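Local coordinates for protein VP5 (Halorubrum pleomorphic virus 2, PDB 6QGI) that serves as an envelope protein of a haloarchaeal pleomorphic virus and probably drives fusion of the viral and host membranes, at residues I246-S251 against H468-Y473; E281-A286 against K492-Q497; T346-L351 against T432-I437. All coordinates share one frame; numbering follows the deposited sequence.

Interaction 1: residues I246-S251 against H468-Y473; sequences ISTWVS and HTDSNY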
loop_
_atom_site.group_PDB
_atom_site.type_symbol
_atom_site.label_atom_id
_atom_site.label_comp_id
_atom_site.label_asym_id
_atom_site.label_seq_id
_atom_site.Cartn_x
_atom_site.Cartn_y
_atom_site.Cartn_z
ATOM N N ILE A 246 15.007 -18.196 16.852
ATOM C CA ILE A 246 14.475 -18.216 18.215
ATOM C C ILE A 246 14.962 -19.494 18.925
ATOM O O ILE A 246 15.241 -19.431 20.120
ATOM C CB ILE A 246 12.929 -17.987 18.314
ATOM C CG1 ILE A 246 12.514 -17.474 19.714
ATOM C CG2 ILE A 246 12.089 -19.202 17.882
ATOM C CD1 ILE A 246 12.882 -16.048 20.030
ATOM N N SER A 247 15.159 -20.609 18.175
ATOM C CA SER A 247 15.699 -21.869 18.709
ATOM C C SER A 247 17.147 -21.669 19.163
ATOM O O SER A 247 17.587 -22.311 20.120
ATOM C CB SER A 247 15.614 -22.983 17.671
ATOM O OG SER A 247 15.949 -24.236 18.246
ATOM N N THR A 248 17.875 -20.765 18.473
ATOM C CA THR A 248 19.252 -20.383 18.782
ATOM C C THR A 248 19.212 -19.401 19.964
ATOM O O THR A 248 19.985 -19.562 20.904
ATOM C CB THR A 248 19.946 -19.810 17.526
ATOM O OG1 THR A 248 19.902 -20.786 16.483
ATOM C CG2 THR A 248 21.396 -19.401 17.782
ATOM N N TRP A 249 18.286 -18.416 19.927
ATOM C CA TRP A 249 18.100 -17.397 20.967
ATOM C C TRP A 249 17.798 -18.035 22.325
ATOM O O TRP A 249 18.405 -17.640 23.315
ATOM C CB TRP A 249 16.997 -16.390 20.581
ATOM C CG TRP A 249 16.912 -15.222 21.520
ATOM C CD1 TRP A 249 17.628 -14.065 21.450
ATOM C CD2 TRP A 249 16.095 -15.118 22.694
ATOM N NE1 TRP A 249 17.325 -13.255 22.516
ATOM C CE2 TRP A 249 16.366 -13.863 23.281
ATOM C CE3 TRP A 249 15.154 -15.965 23.310
ATOM C CZ2 TRP A 249 15.733 -13.431 24.452
ATOM C CZ3 TRP A 249 14.527 -15.535 24.467
ATOM C CH2 TRP A 249 14.822 -14.286 25.030
ATOM N N VAL A 250 16.889 -19.031 22.361
ATOM C CA VAL A 250 16.498 -19.766 23.567
ATOM C C VAL A 250 17.727 -20.508 24.129
ATOM O O VAL A 250 17.993 -20.398 25.325
ATOM C CB VAL A 250 15.290 -20.720 23.313
ATOM C CG1 VAL A 250 15.026 -21.626 24.512
ATOM C CG2 VAL A 250 14.028 -19.930 22.972
ATOM N N SER A 251 18.500 -21.197 23.263
ATOM C CA SER A 251 19.708 -21.937 23.651
ATOM C C SER A 251 20.803 -21.031 24.240
ATOM O O SER A 251 21.527 -21.470 25.134
ATOM C CB SER A 251 20.271 -22.705 22.461
ATOM O OG SER A 251 19.416 -23.776 22.100
ATOM N N HIS A 468 15.800 -7.121 15.880
ATOM C CA HIS A 468 16.046 -8.362 16.599
ATOM C C HIS A 468 16.930 -9.315 15.818
ATOM O O HIS A 468 16.901 -9.357 14.586
ATOM C CB HIS A 468 14.732 -9.060 16.925
ATOM C CG HIS A 468 13.957 -8.437 18.034
ATOM N ND1 HIS A 468 14.125 -8.837 19.341
ATOM C CD2 HIS A 468 12.967 -7.522 17.983
ATOM C CE1 HIS A 468 13.260 -8.131 20.048
ATOM N NE2 HIS A 468 12.551 -7.314 19.275
ATOM N N THR A 469 17.698 -10.101 16.566
ATOM C CA THR A 469 18.638 -11.132 16.136
ATOM C C THR A 469 18.514 -12.265 17.144
ATOM O O THR A 469 17.810 -12.118 18.146
ATOM C CB THR A 469 20.093 -10.572 16.067
ATOM O OG1 THR A 469 20.625 -10.407 17.382
ATOM C CG2 THR A 469 20.222 -9.284 15.257
ATOM N N ASP A 470 19.199 -13.384 16.907
ATOM C CA ASP A 470 19.172 -14.501 17.847
ATOM C C ASP A 470 19.992 -14.213 19.118
ATOM O O ASP A 470 19.841 -14.938 20.091
ATOM C CB ASP A 470 19.654 -15.806 17.177
ATOM C CG ASP A 470 20.812 -15.696 16.192
ATOM O OD1 ASP A 470 21.575 -14.707 16.273
ATOM O OD2 ASP A 470 20.968 -16.618 15.356
ATOM N N SER A 471 20.878 -13.214 19.120
ATOM C CA SER A 471 21.679 -12.933 20.322
ATOM C C SER A 471 21.286 -11.624 21.046
ATOM O O SER A 471 21.814 -11.371 22.131
ATOM C CB SER A 471 23.163 -12.909 19.975
ATOM O OG SER A 471 23.454 -11.918 19.005
ATOM N N ASN A 472 20.367 -10.808 20.488
ATOM C CA ASN A 472 20.020 -9.537 21.134
ATOM C C ASN A 472 18.728 -9.603 21.989
ATOM O O ASN A 472 18.068 -10.644 22.041
ATOM C CB ASN A 472 19.929 -8.401 20.105
ATOM C CG ASN A 472 18.905 -8.561 19.035
ATOM O OD1 ASN A 472 18.027 -9.405 19.106
ATOM N ND2 ASN A 472 19.033 -7.749 18.027
ATOM N N TYR A 473 18.396 -8.468 22.671
ATOM C CA TYR A 473 17.254 -8.255 23.583
ATOM C C TYR A 473 17.292 -9.292 24.711
ATOM O O TYR A 473 16.321 -10.003 24.987
ATOM C CB TYR A 473 15.923 -8.233 22.816
ATOM C CG TYR A 473 15.752 -6.964 22.014
ATOM C CD1 TYR A 473 15.172 -5.834 22.580
ATOM C CD2 TYR A 473 16.216 -6.872 20.704
ATOM C CE1 TYR A 473 15.047 -4.649 21.860
ATOM C CE2 TYR A 473 16.048 -5.707 19.956
ATOM C CZ TYR A 473 15.471 -4.594 20.545
ATOM O OH TYR A 473 15.328 -3.423 19.857
#

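Interaction 2: residues E281-A286 against K492-Q497; sequences EGMSQA and KYEQSQ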
loop_
_atom_site.group_PDB
_atom_site.type_symbol
_atom_site.label_atom_id
_atom_site.label_comp_id
_atom_site.label_asym_id
_atom_site.label_seq_id
_atom_site.Cartn_x
_atom_site.Cartn_y
_atom_site.Cartn_z
ATOM N N GLU A 281 -10.195 6.249 17.191
ATOM C CA GLU A 281 -9.946 7.400 16.319
ATOM C C GLU A 281 -8.799 8.222 16.888
ATOM O O GLU A 281 -8.724 8.422 18.106
ATOM C CB GLU A 281 -11.205 8.274 16.176
ATOM C CG GLU A 281 -12.248 7.729 15.210
ATOM C CD GLU A 281 -13.437 8.630 14.918
ATOM O OE1 GLU A 281 -13.606 9.664 15.608
ATOM O OE2 GLU A 281 -14.209 8.293 13.992
ATOM N N GLY A 282 -7.917 8.677 16.006
ATOM C CA GLY A 282 -6.754 9.478 16.374
ATOM C C GLY A 282 -5.861 9.777 15.191
ATOM O O GLY A 282 -6.312 10.367 14.204
ATOM N N MET A 283 -4.589 9.368 15.280
ATOM C CA MET A 283 -3.634 9.585 14.196
ATOM C C MET A 283 -3.863 8.570 13.065
ATOM O O MET A 283 -4.425 7.491 13.298
ATOM C CB MET A 283 -2.171 9.548 14.698
ATOM C CG MET A 283 -1.734 8.213 15.283
ATOM S SD MET A 283 0.034 8.165 15.673
ATOM C CE MET A 283 0.663 7.601 14.190
ATOM N N SER A 284 -3.432 8.937 11.842
ATOM C CA SER A 284 -3.506 8.104 10.644
ATOM C C SER A 284 -2.812 6.759 10.925
ATOM O O SER A 284 -1.699 6.733 11.458
ATOM C CB SER A 284 -2.885 8.835 9.459
ATOM O OG SER A 284 -1.557 9.248 9.734
ATOM N N GLN A 285 -3.524 5.653 10.645
ATOM C CA GLN A 285 -3.140 4.280 10.968
ATOM C C GLN A 285 -1.903 3.736 10.241
ATOM O O GLN A 285 -1.144 2.993 10.864
ATOM C CB GLN A 285 -4.323 3.330 10.729
ATOM C CG GLN A 285 -4.275 2.040 11.555
ATOM C CD GLN A 285 -3.933 2.263 13.008
ATOM O OE1 GLN A 285 -4.603 3.010 13.728
ATOM N NE2 GLN A 285 -2.866 1.625 13.464
ATOM N N ALA A 286 -1.712 4.051 8.949
ATOM C CA ALA A 286 -0.573 3.520 8.193
ATOM C C ALA A 286 0.784 3.913 8.816
ATOM O O ALA A 286 1.666 3.054 8.891
ATOM C CB ALA A 286 -0.642 3.955 6.740
ATOM N N LYS A 492 5.051 11.823 19.095
ATOM C CA LYS A 492 5.530 12.797 18.107
ATOM C C LYS A 492 4.522 12.985 16.970
ATOM O O LYS A 492 4.238 14.126 16.592
ATOM C CB LYS A 492 6.889 12.372 17.525
ATOM C CG LYS A 492 8.077 12.649 18.438
ATOM C CD LYS A 492 9.345 11.979 17.926
ATOM C CE LYS A 492 10.471 12.023 18.927
ATOM N NZ LYS A 492 11.741 11.533 18.332
ATOM N N TYR A 493 3.967 11.872 16.445
ATOM C CA TYR A 493 2.984 11.907 15.364
ATOM C C TYR A 493 1.612 12.337 15.867
ATOM O O TYR A 493 0.902 13.032 15.140
ATOM C CB TYR A 493 2.897 10.561 14.640
ATOM C CG TYR A 493 3.934 10.428 13.549
ATOM C CD1 TYR A 493 3.760 11.045 12.314
ATOM C CD2 TYR A 493 5.120 9.733 13.770
ATOM C CE1 TYR A 493 4.728 10.958 11.319
ATOM C CE2 TYR A 493 6.083 9.611 12.770
ATOM C CZ TYR A 493 5.889 10.241 11.550
ATOM O OH TYR A 493 6.822 10.151 10.547
ATOM N N GLU A 494 1.254 11.955 17.111
ATOM C CA GLU A 494 -0.012 12.322 17.753
ATOM C C GLU A 494 -0.064 13.828 18.023
ATOM O O GLU A 494 -1.137 14.424 17.938
ATOM C CB GLU A 494 -0.219 11.530 19.051
ATOM C CG GLU A 494 -0.670 10.101 18.807
ATOM C CD GLU A 494 -1.521 9.486 19.901
ATOM O OE1 GLU A 494 -2.666 9.954 20.102
ATOM O OE2 GLU A 494 -1.054 8.517 20.541
ATOM N N GLN A 495 1.100 14.441 18.322
ATOM C CA GLN A 495 1.232 15.879 18.560
ATOM C C GLN A 495 1.098 16.654 17.247
ATOM O O GLN A 495 0.371 17.646 17.198
ATOM C CB GLN A 495 2.577 16.203 19.235
ATOM C CG GLN A 495 2.592 15.976 20.748
ATOM C CD GLN A 495 3.981 15.732 21.305
ATOM O OE1 GLN A 495 4.983 16.305 20.853
ATOM N NE2 GLN A 495 4.069 14.878 22.317
ATOM N N SER A 496 1.783 16.187 16.182
ATOM C CA SER A 496 1.773 16.819 14.859
ATOM C C SER A 496 0.410 16.718 14.149
ATOM O O SER A 496 0.080 17.608 13.361
ATOM C CB SER A 496 2.856 16.214 13.969
ATOM O OG SER A 496 2.595 14.854 13.656
ATOM N N GLN A 497 -0.373 15.651 14.427
ATOM C CA GLN A 497 -1.664 15.411 13.775
ATOM C C GLN A 497 -2.871 16.026 14.522
ATOM O O GLN A 497 -4.017 15.716 14.179
ATOM C CB GLN A 497 -1.883 13.908 13.551
ATOM C CG GLN A 497 -1.034 13.368 12.402
ATOM C CD GLN A 497 -1.467 12.027 11.869
ATOM O OE1 GLN A 497 -2.652 11.691 11.821
ATOM N NE2 GLN A 497 -0.507 11.247 11.409
HETATM O O HOH W 1 -5.305 12.205 11.677
#

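Interaction 3: residues T346-L351 against T432-I437; sequences TADMSL and TQYETI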
loop_
_atom_site.group_PDB
_atom_site.type_symbol
_atom_site.label_atom_id
_atom_site.label_comp_id
_atom_site.label_asym_id
_atom_site.label_seq_id
_atom_site.Cartn_x
_atom_site.Cartn_y
_atom_site.Cartn_z
ATOM N N THR A 346 4.099 10.625 5.080
ATOM C CA THR A 346 2.928 10.900 5.910
ATOM C C THR A 346 2.666 12.391 5.830
ATOM O O THR A 346 3.500 13.188 6.264
ATOM C CB THR A 346 3.141 10.399 7.339
ATOM O OG1 THR A 346 3.570 9.037 7.290
ATOM C CG2 THR A 346 1.884 10.530 8.199
ATOM N N ALA A 347 1.526 12.769 5.238
ATOM C CA ALA A 347 1.164 14.167 5.034
ATOM C C ALA A 347 -0.321 14.409 5.153
ATOM O O ALA A 347 -1.125 13.497 4.964
ATOM C CB ALA A 347 1.628 14.609 3.655
ATOM N N ASP A 348 -0.683 15.667 5.431
ATOM C CA ASP A 348 -2.075 16.092 5.484
ATOM C C ASP A 348 -2.473 16.440 4.051
ATOM O O ASP A 348 -2.050 17.477 3.521
ATOM C CB ASP A 348 -2.281 17.271 6.460
ATOM C CG ASP A 348 -3.719 17.743 6.586
ATOM O OD1 ASP A 348 -4.594 17.156 5.929
ATOM O OD2 ASP A 348 -3.965 18.704 7.342
ATOM N N MET A 349 -3.262 15.543 3.417
ATOM C CA MET A 349 -3.732 15.673 2.033
ATOM C C MET A 349 -4.553 16.943 1.826
ATOM O O MET A 349 -4.648 17.425 0.698
ATOM C CB MET A 349 -4.549 14.442 1.599
ATOM C CG MET A 349 -3.745 13.149 1.594
ATOM S SD MET A 349 -2.331 13.168 0.466
ATOM C CE MET A 349 -1.062 12.486 1.527
ATOM N N SER A 350 -5.095 17.513 2.918
ATOM C CA SER A 350 -5.858 18.757 2.892
ATOM C C SER A 350 -4.947 19.967 2.567
ATOM O O SER A 350 -5.450 21.050 2.251
ATOM C CB SER A 350 -6.578 18.971 4.221
ATOM O OG SER A 350 -7.636 19.905 4.088
ATOM N N LEU A 351 -3.612 19.769 2.620
ATOM C CA LEU A 351 -2.636 20.824 2.359
ATOM C C LEU A 351 -1.978 20.701 0.961
ATOM O O LEU A 351 -1.063 21.479 0.661
ATOM C CB LEU A 351 -1.566 20.864 3.469
ATOM C CG LEU A 351 -2.056 21.237 4.882
ATOM C CD1 LEU A 351 -0.984 20.987 5.918
ATOM C CD2 LEU A 351 -2.535 22.684 4.959
ATOM N N THR A 432 -8.663 17.877 8.581
ATOM C CA THR A 432 -7.340 17.337 8.242
ATOM C C THR A 432 -7.508 15.949 7.626
ATOM O O THR A 432 -8.373 15.185 8.057
ATOM C CB THR A 432 -6.422 17.263 9.478
ATOM O OG1 THR A 432 -6.990 16.356 10.424
ATOM C CG2 THR A 432 -6.153 18.629 10.114
ATOM N N GLN A 433 -6.697 15.634 6.617
ATOM C CA GLN A 433 -6.710 14.344 5.937
ATOM C C GLN A 433 -5.304 13.759 5.918
ATOM O O GLN A 433 -4.703 13.607 4.853
ATOM C CB GLN A 433 -7.278 14.470 4.513
ATOM C CG GLN A 433 -8.779 14.677 4.447
ATOM C CD GLN A 433 -9.331 14.444 3.061
ATOM O OE1 GLN A 433 -8.618 14.494 2.050
ATOM N NE2 GLN A 433 -10.630 14.180 2.991
ATOM N N TYR A 434 -4.769 13.452 7.115
ATOM C CA TYR A 434 -3.444 12.860 7.264
ATOM C C TYR A 434 -3.460 11.444 6.715
ATOM O O TYR A 434 -4.361 10.670 7.045
ATOM C CB TYR A 434 -2.998 12.870 8.728
ATOM C CG TYR A 434 -2.499 14.213 9.212
ATOM C CD1 TYR A 434 -1.160 14.567 9.089
ATOM C CD2 TYR A 434 -3.362 15.124 9.807
ATOM C CE1 TYR A 434 -0.690 15.795 9.553
ATOM C CE2 TYR A 434 -2.908 16.361 10.262
ATOM C CZ TYR A 434 -1.569 16.694 10.135
ATOM O OH TYR A 434 -1.112 17.916 10.581
ATOM N N GLU A 435 -2.507 11.129 5.823
ATOM C CA GLU A 435 -2.390 9.823 5.175
ATOM C C GLU A 435 -0.937 9.512 4.855
ATOM O O GLU A 435 -0.134 10.435 4.716
ATOM C CB GLU A 435 -3.210 9.784 3.866
ATOM C CG GLU A 435 -4.702 10.038 4.009
ATOM C CD GLU A 435 -5.479 10.213 2.718
ATOM O OE1 GLU A 435 -6.609 10.749 2.781
ATOM O OE2 GLU A 435 -4.959 9.816 1.651
ATOM N N THR A 436 -0.611 8.216 4.706
ATOM C CA THR A 436 0.721 7.750 4.320
ATOM C C THR A 436 0.645 7.250 2.886
ATOM O O THR A 436 -0.192 6.403 2.560
ATOM C CB THR A 436 1.250 6.684 5.281
ATOM O OG1 THR A 436 1.289 7.228 6.596
ATOM C CG2 THR A 436 2.640 6.181 4.897
ATOM N N ILE A 437 1.509 7.801 2.030
ATOM C CA ILE A 437 1.591 7.463 0.610
ATOM C C ILE A 437 2.982 6.905 0.299
ATOM O O ILE A 437 3.943 7.239 0.989
ATOM C CB ILE A 437 1.240 8.686 -0.296
ATOM C CG1 ILE A 437 2.205 9.879 -0.070
ATOM C CG2 ILE A 437 -0.222 9.106 -0.095
ATOM C CD1 ILE A 437 2.270 10.901 -1.162
#

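Interaction 1: residues I246-S251 against H468-Y473
Trp249, on helix 225-253, makes the single hydrogen bond between the segments, giving the N-H of its indole to the backbone carbonyl of Asn472. NE1 lies 2.8 Å from Asn472 O and nearly in line with that C=O, although the N-H is bent toward it, with an angle of 145°. Setting CG anti to the backbone N (chi1 -172°) carries the indole off the helix and out to the loop. Tryptophan suits the place because it offers one donor at the rim of a large apolar ring. Asn472 O is gripped a second time by Lys78 of helix 66-86.

Among the van der Waals contacts, Trp249 CZ2 comes to 3.5 Å from Tyr473 O, meeting it with the edge of the indole; that oxygen also accepts a bond from Trp479. Beside the helix, Thr248 turns its methyl CG2 to 3.7 Å from Asp470 OD2. Threonine suits the place because its methyl can pack on the loop while its hydroxyl is taken up within the helix, by Ser244 O.

Within the loop, the side-chain amide of Asn472 folds back to accept from the backbone of Thr469, with OD1 2.7 Å from Thr469 N. In return Thr469 OG1 is met by Ser471 N and Asn472 N, both weakly. These bonds are consistent with a loop whose Asn472 carbonyl is held in place for the indole. His468 and Tyr473 fold over each other, His468 CE1 lying over one face of the tyrosine ring.

The result is a turn stabilised by side chain-to-backbone bonds and fastened, through a tryptophan N-H, to the flank of packed helices.

Interaction 2: residues E281-A286 against K492-Q497
Met283 lays its side chain across the last turn of helix 476-496 and supplies the apolar part of the contact. The chain crosses Glu494 at about a right angle, with SD 3.8 Å from Glu494 CG, and a bend at the thioether brings CE to 3.7 Å from Tyr493 CB. Methionine suits this place because its unbranched, flexible chain can follow the aliphatic parts of both residues; the Tyr493 hydroxyl is turned elsewhere, to Thr317. Nearer the backbone, Met283 CB packs beside the amide of Gln497, 3.6 Å from OE1.

Just before it in the chain, Gly282 is linked to the same OE1 through a water that donates to both, standing 3.3 Å from Gly282 O and 2.7 Å from Gln497 OE1. The backbone of Gly282, phi 176° and psi -122°, lies where glycine is at ease and residues with a CB seldom go.

Ser284 is gripped twice by one side-chain amide. Its backbone N donates to Gln497 OE1 at 2.9 Å, almost straight, while Gln497 NE2 donates to Ser284 OG at 2.8 Å. Placing OG between the backbone N and the carbonyl carbon (chi1 55°) turns the hydroxyl to the amide. Glutamine fits because it carries a donor and an acceptor side by side, and the two bonds together hold the amide against rotation.

Gln497 is the first residue past helix 476-496, and its chain, extended beyond CG, spans to the loop. Its amide, using both C=O and N-H, bonds to the N-cap residue Ser284 and so links the end of helix 476-496 to the start of helix 285-292.

Interaction 3: residues T346-L351 against T432-I437
An antiparallel strand pair that closes in an Asx turn joins strand 343-355 to strand 434-439. Ala347 and Glu435 form its hydrogen-bonded pair: Ala347 N to Glu435 O and Glu435 N to Ala347 O are each 2.9 Å. In the adjoining non-hydrogen-bonded pair, Thr346 OG1 and Thr436 OG1 share a hydrogen bond of 3.0 Å, which pairs the hydroxyls of two buried threonines, branched residues well suited to strands.

At the second non-hydrogen-bonded pair, Asp348 with Tyr434, Asp348 CB stands over the face of the Tyr434 ring, 3.7 Å from its centre, a CH-pi contact. With CG anti to the backbone N (chi1 -179°), the carboxylate reaches on to Gln433, where OD1 accepts from Gln433 N at 2.7 Å. From the opposite face of the carboxylate Ser350 N donates to the same OD1 at 3.1 Å, making the Asx turn. Met349 N then donates to Gln433 O at 2.8 Å. The bent Met349 side chain passes Glu435 and sets CE 3.8 Å from Ile437 CG2, near Leu9 and Leu314. Aspartate thus closes the first part of strand 343-355 at a 3-10 interruption, with an Asx turn at the end of this antiparallel ladder.

Overall arrangement
Interactions 2 and 3 are neighbours, their centres about 11 Å apart; interaction 1 lies remote, its centre about 33 Å from that of interaction 2 and 39 Å from that of interaction 3. Helix 476-496 nevertheless connects the first two, since it follows the 468-473 loop and ends in 492-497. Interaction 2 is a surface contact of side-chain amide, water and methionine. Interactions 1 and 3 are partly buried, but the first rests on one indole N-H and loop carbonyls, the third on a backbone ladder with a carboxylate at its end. Between interactions 2 and 3, Tyr434 OH makes a probable hydrogen bond to Ser496 O, and separately Ala286 packs on Thr436.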